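Local coordinates for mutual gliding motility protein C (MglC) (Myxococcus xanthus DK 1622, PDB 7CT3) that probably takes part in the cell-polarity control system of gliding motility, as a Roadblock/LC7-domain protein that interacts with its paralog MglB, at residues A[62-65]-A[71-74]; A[58-63]-A[81-86]. All blocks are in the same frame, centred on the assembly; numbering follows the deposited sequence.

Interaction 1. Residues A[62-65]-A[71-74]; sequences ETLK and EVSV. With NA (sodium ion), chain B.
With chi1 at 67°, Thr63 holds OG1 between its backbone N and carbonyl carbon, and Val72, whose CG2 lies anti to its own carbonyl carbon, sends that methyl against it. OG1 of Thr63 and CG2 of Val72 come within 3.2 Å, a tight meeting of an oxygen and a methyl. The hydroxyl's polar partner is Ala60 O, one turn back. Leu64 sets CG beside its backbone N (chi1 -72°), which brings the isobutyl group across to the strand. Leu64 CD2 packs on Val72 CG2 at 3.9 Å. Leu64 CD2 also lies against Glu71 N, a van der Waals contact of 3.8 Å. One valine methyl is thus shared by two neighbouring side chains of the 3-10 turn. The contact is buried and rests on these few atoms.

The carbonyl of Leu64, on the same turn, binds a sodium ion. Leu64 O lies 2.3 Å from the sodium, two waters add to its shell, and Thr66 O and Val69 O complete it from the connecting loop. On the outer side of the turn, Lys65 NZ bridges to Glu62 OE1 at 2.9 Å. It arrives on the syn side, 34° out of the carboxylate plane.

Glu71 to Val74 pair antiparallel with a strand of the second subunit, so the turn packs beside a sheet that runs on across the dimer interface, as in Roadblock/LC7 domain dimers.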
loop_
_atom_site.group_PDB
_atom_site.type_symbol
_atom_site.label_atom_id
_atom_site.label_comp_id
_atom_site.label_asym_id
_atom_site.label_seq_id
_atom_site.Cartn_x
_atom_site.Cartn_y
_atom_site.Cartn_z
ATOM N N GLU A 62 10.111 1.283 -6.471
ATOM C CA GLU A 62 11.412 0.565 -6.592
ATOM C C GLU A 62 11.327 -0.807 -5.905
ATOM O O GLU A 62 11.955 -1.757 -6.406
ATOM C CB GLU A 62 12.540 1.417 -6.012
ATOM C CG GLU A 62 12.904 2.598 -6.894
ATOM C CD GLU A 62 13.870 2.286 -8.025
ATOM O OE1 GLU A 62 14.457 1.182 -8.030
ATOM O OE2 GLU A 62 14.033 3.149 -8.900
ATOM N N THR A 63 10.566 -0.930 -4.816
ATOM C CA THR A 63 10.449 -2.196 -4.037
ATOM C C THR A 63 9.835 -3.304 -4.907
ATOM O O THR A 63 10.128 -4.485 -4.633
ATOM C CB THR A 63 9.688 -1.994 -2.720
ATOM O OG1 THR A 63 8.324 -1.675 -2.990
ATOM C CG2 THR A 63 10.305 -0.926 -1.842
ATOM N N LEU A 64 9.044 -2.958 -5.930
ATOM C CA LEU A 64 8.412 -3.947 -6.852
ATOM C C LEU A 64 9.464 -4.791 -7.581
ATOM O O LEU A 64 9.113 -5.897 -8.018
ATOM C CB LEU A 64 7.543 -3.217 -7.876
ATOM C CG LEU A 64 6.250 -2.615 -7.340
ATOM C CD1 LEU A 64 5.687 -1.604 -8.328
ATOM C CD2 LEU A 64 5.235 -3.711 -7.046
ATOM N N LYS A 65 10.686 -4.284 -7.748
ATOM C CA LYS A 65 11.779 -5.000 -8.462
ATOM C C LYS A 65 12.273 -6.205 -7.649
ATOM O O LYS A 65 12.936 -7.069 -8.249
ATOM C CB LYS A 65 12.940 -4.049 -8.755
ATOM C CG LYS A 65 12.615 -2.941 -9.744
ATOM C CD LYS A 65 13.842 -2.184 -10.194
ATOM C CE LYS A 65 13.548 -0.738 -10.507
ATOM N NZ LYS A 65 14.789 0.039 -10.727
ATOM N N GLU A 71 2.923 -5.881 -4.969
ATOM C CA GLU A 71 1.958 -4.749 -4.968
ATOM C C GLU A 71 2.371 -3.722 -3.907
ATOM O O GLU A 71 2.734 -4.126 -2.786
ATOM C CB GLU A 71 0.564 -5.336 -4.752
ATOM C CG GLU A 71 -0.577 -4.345 -4.703
ATOM C CD GLU A 71 -1.838 -5.005 -4.155
ATOM O OE1 GLU A 71 -1.887 -5.246 -2.936
ATOM O OE2 GLU A 71 -2.741 -5.333 -4.951
ATOM N N VAL A 72 2.339 -2.437 -4.259
ATOM C CA VAL A 72 2.702 -1.318 -3.345
ATOM C C VAL A 72 1.612 -0.247 -3.422
ATOM O O VAL A 72 1.105 0.005 -4.530
ATOM C CB VAL A 72 4.089 -0.748 -3.689
ATOM C CG1 VAL A 72 4.468 0.401 -2.770
ATOM C CG2 VAL A 72 5.155 -1.835 -3.660
ATOM N N SER A 73 1.274 0.346 -2.277
ATOM C CA SER A 73 0.335 1.492 -2.148
ATOM C C SER A 73 1.013 2.617 -1.368
ATOM O O SER A 73 1.621 2.339 -0.316
ATOM C CB SER A 73 -0.950 1.078 -1.482
ATOM O OG SER A 73 -1.659 0.166 -2.299
ATOM N N VAL A 74 0.915 3.841 -1.877
ATOM C CA VAL A 74 1.317 5.073 -1.146
ATOM C C VAL A 74 0.087 5.976 -1.121
ATOM O O VAL A 74 -0.349 6.413 -2.211
ATOM C CB VAL A 74 2.542 5.741 -1.794
ATOM C CG1 VAL A 74 2.908 7.042 -1.102
ATOM C CG2 VAL A 74 3.740 4.801 -1.819
HETATM NA NA NA B . 8.332 -8.013 -7.537
HETATM O O HOH W 1 9.768 -9.008 -9.287
HETATM O O HOH W 2 6.485 -8.106 -9.048
#

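Interaction 2. Residues A[58-63]-A[81-86]; sequences RNAAET and TVMRLV
The last turn of helix 44-61 lies above strand 79-87, with the CA atoms of Ala61 and Met83 nearest at 7.0 Å. Met83, present as selenomethionine, spans that gap. Its CB points at the helix, and CG stands beside the backbone N. Chi1 and the extended chi2 carry Met83 SE to Ala61; the bend at chi3 (-85°) turns CE toward Ala60. Met83 SE lies 4.0 Å from Ala61 CB. Met83 CE is at 4.5 Å from Ala60 CB, a looser contact. The alanine methyls are short, and the long side chain from the strand does the reaching. Phe91 and Val93 of strand 90-97 also pack on Met83, and so does Val72 of strand 71-75.

This is a helix packed on one face of an antiparallel sheet, as expected for the Roadblock/LC7 fold. Val82, the residue before Met83, instead meets Phe102 and Leu109 of helix 102-117.

Polar bonds tie the end of the helix together. Ala60 O accepts from both Thr63 N and Thr63 OG1. Thr63 OG1 donates to Ala60 O at 2.7 Å, with a C=O...OG1 angle of 170°. Arg58 NH1 forms a salt bridge to Glu62 OE2 at 2.6 Å, in the guanidinium plane and on the anti lone pair of the carboxylate. NH1 also bonds to Phe25 O. Arg58 NH2 reaches Asn59 OD1 at 3.1 Å, on a lone pair in the carbonyl plane, which with the Glu62 bond probably limits rotation of the guanidinium group.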
loop_
_atom_site.group_PDB
_atom_site.type_symbol
_atom_site.label_atom_id
_atom_site.label_comp_id
_atom_site.label_asym_id
_atom_site.label_seq_id
_atom_site.Cartn_x
_atom_site.Cartn_y
_atom_site.Cartn_z
ATOM N N ARG A 58 7.124 6.840 -7.040
ATOM C CA ARG A 58 8.243 6.266 -7.834
ATOM C C ARG A 58 9.305 5.705 -6.874
ATOM O O ARG A 58 9.901 4.668 -7.205
ATOM C CB ARG A 58 8.815 7.304 -8.803
ATOM C CG ARG A 58 9.724 6.712 -9.874
ATOM C CD ARG A 58 11.025 7.483 -10.024
ATOM N NE ARG A 58 11.794 7.424 -8.787
ATOM C CZ ARG A 58 12.653 6.459 -8.456
ATOM N NH1 ARG A 58 12.899 5.455 -9.284
ATOM N NH2 ARG A 58 13.272 6.508 -7.290
ATOM N N ASN A 59 9.527 6.349 -5.725
ATOM C CA ASN A 59 10.496 5.870 -4.701
ATOM C C ASN A 59 10.030 4.508 -4.167
ATOM O O ASN A 59 10.838 3.563 -4.176
ATOM C CB ASN A 59 10.680 6.871 -3.559
ATOM C CG ASN A 59 11.415 8.130 -3.970
ATOM O OD1 ASN A 59 12.096 8.168 -4.995
ATOM N ND2 ASN A 59 11.282 9.172 -3.170
ATOM N N ALA A 60 8.781 4.412 -3.707
ATOM C CA ALA A 60 8.199 3.173 -3.133
ATOM C C ALA A 60 8.094 2.093 -4.219
ATOM O O ALA A 60 8.295 0.903 -3.897
ATOM C CB ALA A 60 6.861 3.466 -2.500
ATOM N N ALA A 61 7.816 2.491 -5.464
ATOM C CA ALA A 61 7.669 1.578 -6.625
ATOM C C ALA A 61 8.941 0.741 -6.816
ATOM O O ALA A 61 8.827 -0.411 -7.267
ATOM C CB ALA A 61 7.335 2.368 -7.868
ATOM N N GLU A 62 10.111 1.283 -6.471
ATOM C CA GLU A 62 11.412 0.565 -6.592
ATOM C C GLU A 62 11.327 -0.807 -5.905
ATOM O O GLU A 62 11.955 -1.757 -6.406
ATOM C CB GLU A 62 12.540 1.417 -6.012
ATOM C CG GLU A 62 12.904 2.598 -6.894
ATOM C CD GLU A 62 13.870 2.286 -8.025
ATOM O OE1 GLU A 62 14.457 1.182 -8.030
ATOM O OE2 GLU A 62 14.033 3.149 -8.900
ATOM N N THR A 63 10.566 -0.930 -4.816
ATOM C CA THR A 63 10.449 -2.196 -4.037
ATOM C C THR A 63 9.835 -3.304 -4.907
ATOM O O THR A 63 10.128 -4.485 -4.633
ATOM C CB THR A 63 9.688 -1.994 -2.720
ATOM O OG1 THR A 63 8.324 -1.675 -2.990
ATOM C CG2 THR A 63 10.305 -0.926 -1.842
ATOM N N THR A 81 -3.363 4.806 -3.880
ATOM C CA THR A 81 -2.666 4.277 -5.075
ATOM C C THR A 81 -2.427 2.781 -4.898
ATOM O O THR A 81 -2.324 2.311 -3.743
ATOM C CB THR A 81 -1.370 5.035 -5.384
ATOM O OG1 THR A 81 -0.432 4.783 -4.339
ATOM C CG2 THR A 81 -1.600 6.521 -5.555
ATOM N N VAL A 82 -2.382 2.082 -6.026
ATOM C CA VAL A 82 -1.992 0.653 -6.148
ATOM C C VAL A 82 -1.029 0.578 -7.322
ATOM O O VAL A 82 -1.335 1.116 -8.385
ATOM C CB VAL A 82 -3.204 -0.263 -6.398
ATOM C CG1 VAL A 82 -2.812 -1.724 -6.263
ATOM C CG2 VAL A 82 -4.375 0.075 -5.499
HETATM N N MSE A 83 0.101 -0.103 -7.117
HETATM C CA MSE A 83 1.124 -0.217 -8.141
HETATM C C MSE A 83 1.570 -1.669 -8.267
HETATM O O MSE A 83 1.692 -2.364 -7.259
HETATM C CB MSE A 83 2.320 0.666 -7.787
HETATM C CG MSE A 83 2.009 2.134 -7.783
HETATM SE SE MSE A 83 3.528 3.113 -7.075
HETATM C CE MSE A 83 3.248 3.038 -5.137
ATOM N N ARG A 84 1.821 -2.089 -9.514
ATOM C CA ARG A 84 2.362 -3.404 -9.823
ATOM C C ARG A 84 3.451 -3.271 -10.893
ATOM O O ARG A 84 3.413 -2.300 -11.675
ATOM C CB ARG A 84 1.268 -4.354 -10.323
ATOM C CG ARG A 84 0.285 -4.783 -9.245
ATOM C CD ARG A 84 -0.662 -5.878 -9.695
ATOM N NE ARG A 84 -1.281 -6.443 -8.508
ATOM C CZ ARG A 84 -0.892 -7.547 -7.879
ATOM N NH1 ARG A 84 0.095 -8.294 -8.346
ATOM N NH2 ARG A 84 -1.525 -7.921 -6.786
ATOM N N LEU A 85 4.377 -4.231 -10.927
ATOM C CA LEU A 85 5.508 -4.271 -11.885
ATOM C C LEU A 85 4.999 -4.734 -13.253
ATOM O O LEU A 85 4.251 -5.718 -13.304
ATOM C CB LEU A 85 6.578 -5.224 -11.347
ATOM C CG LEU A 85 7.927 -5.155 -12.056
ATOM C CD1 LEU A 85 8.582 -3.801 -11.828
ATOM C CD2 LEU A 85 8.836 -6.280 -11.587
ATOM N N VAL A 86 5.398 -4.056 -14.329
ATOM C CA VAL A 86 5.063 -4.499 -15.716
ATOM C C VAL A 86 6.345 -4.901 -16.464
ATOM O O VAL A 86 6.238 -5.744 -17.364
ATOM C CB VAL A 86 4.221 -3.457 -16.476
ATOM C CG1 VAL A 86 2.776 -3.459 -15.999
ATOM C CG2 VAL A 86 4.798 -2.065 -16.382
#

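How the interactions relate
From the N terminus, interaction 2 starts on the end of helix 44-61 and interaction 1 on the 3-10 turn that follows; they share Glu62 and Thr63. Interaction 1 closes the short sodium-binding loop between the 3-10 turn and strand 71-75. Interaction 2 closes a longer loop, from the helix end past strand 71-75 to strand 79-87. The first loop lies wholly within the second, and the two share residues only at their starting segments. The two contacts meet at the hairpin of strands 71-75 and 79-87: Val72 O and Met83 N are 2.8 Å apart, a probable hydrogen bond, and Val74 CG2 packs on Ala60 CB at 3.5 Å. Together they fix the helix end and its turn on two adjacent strands.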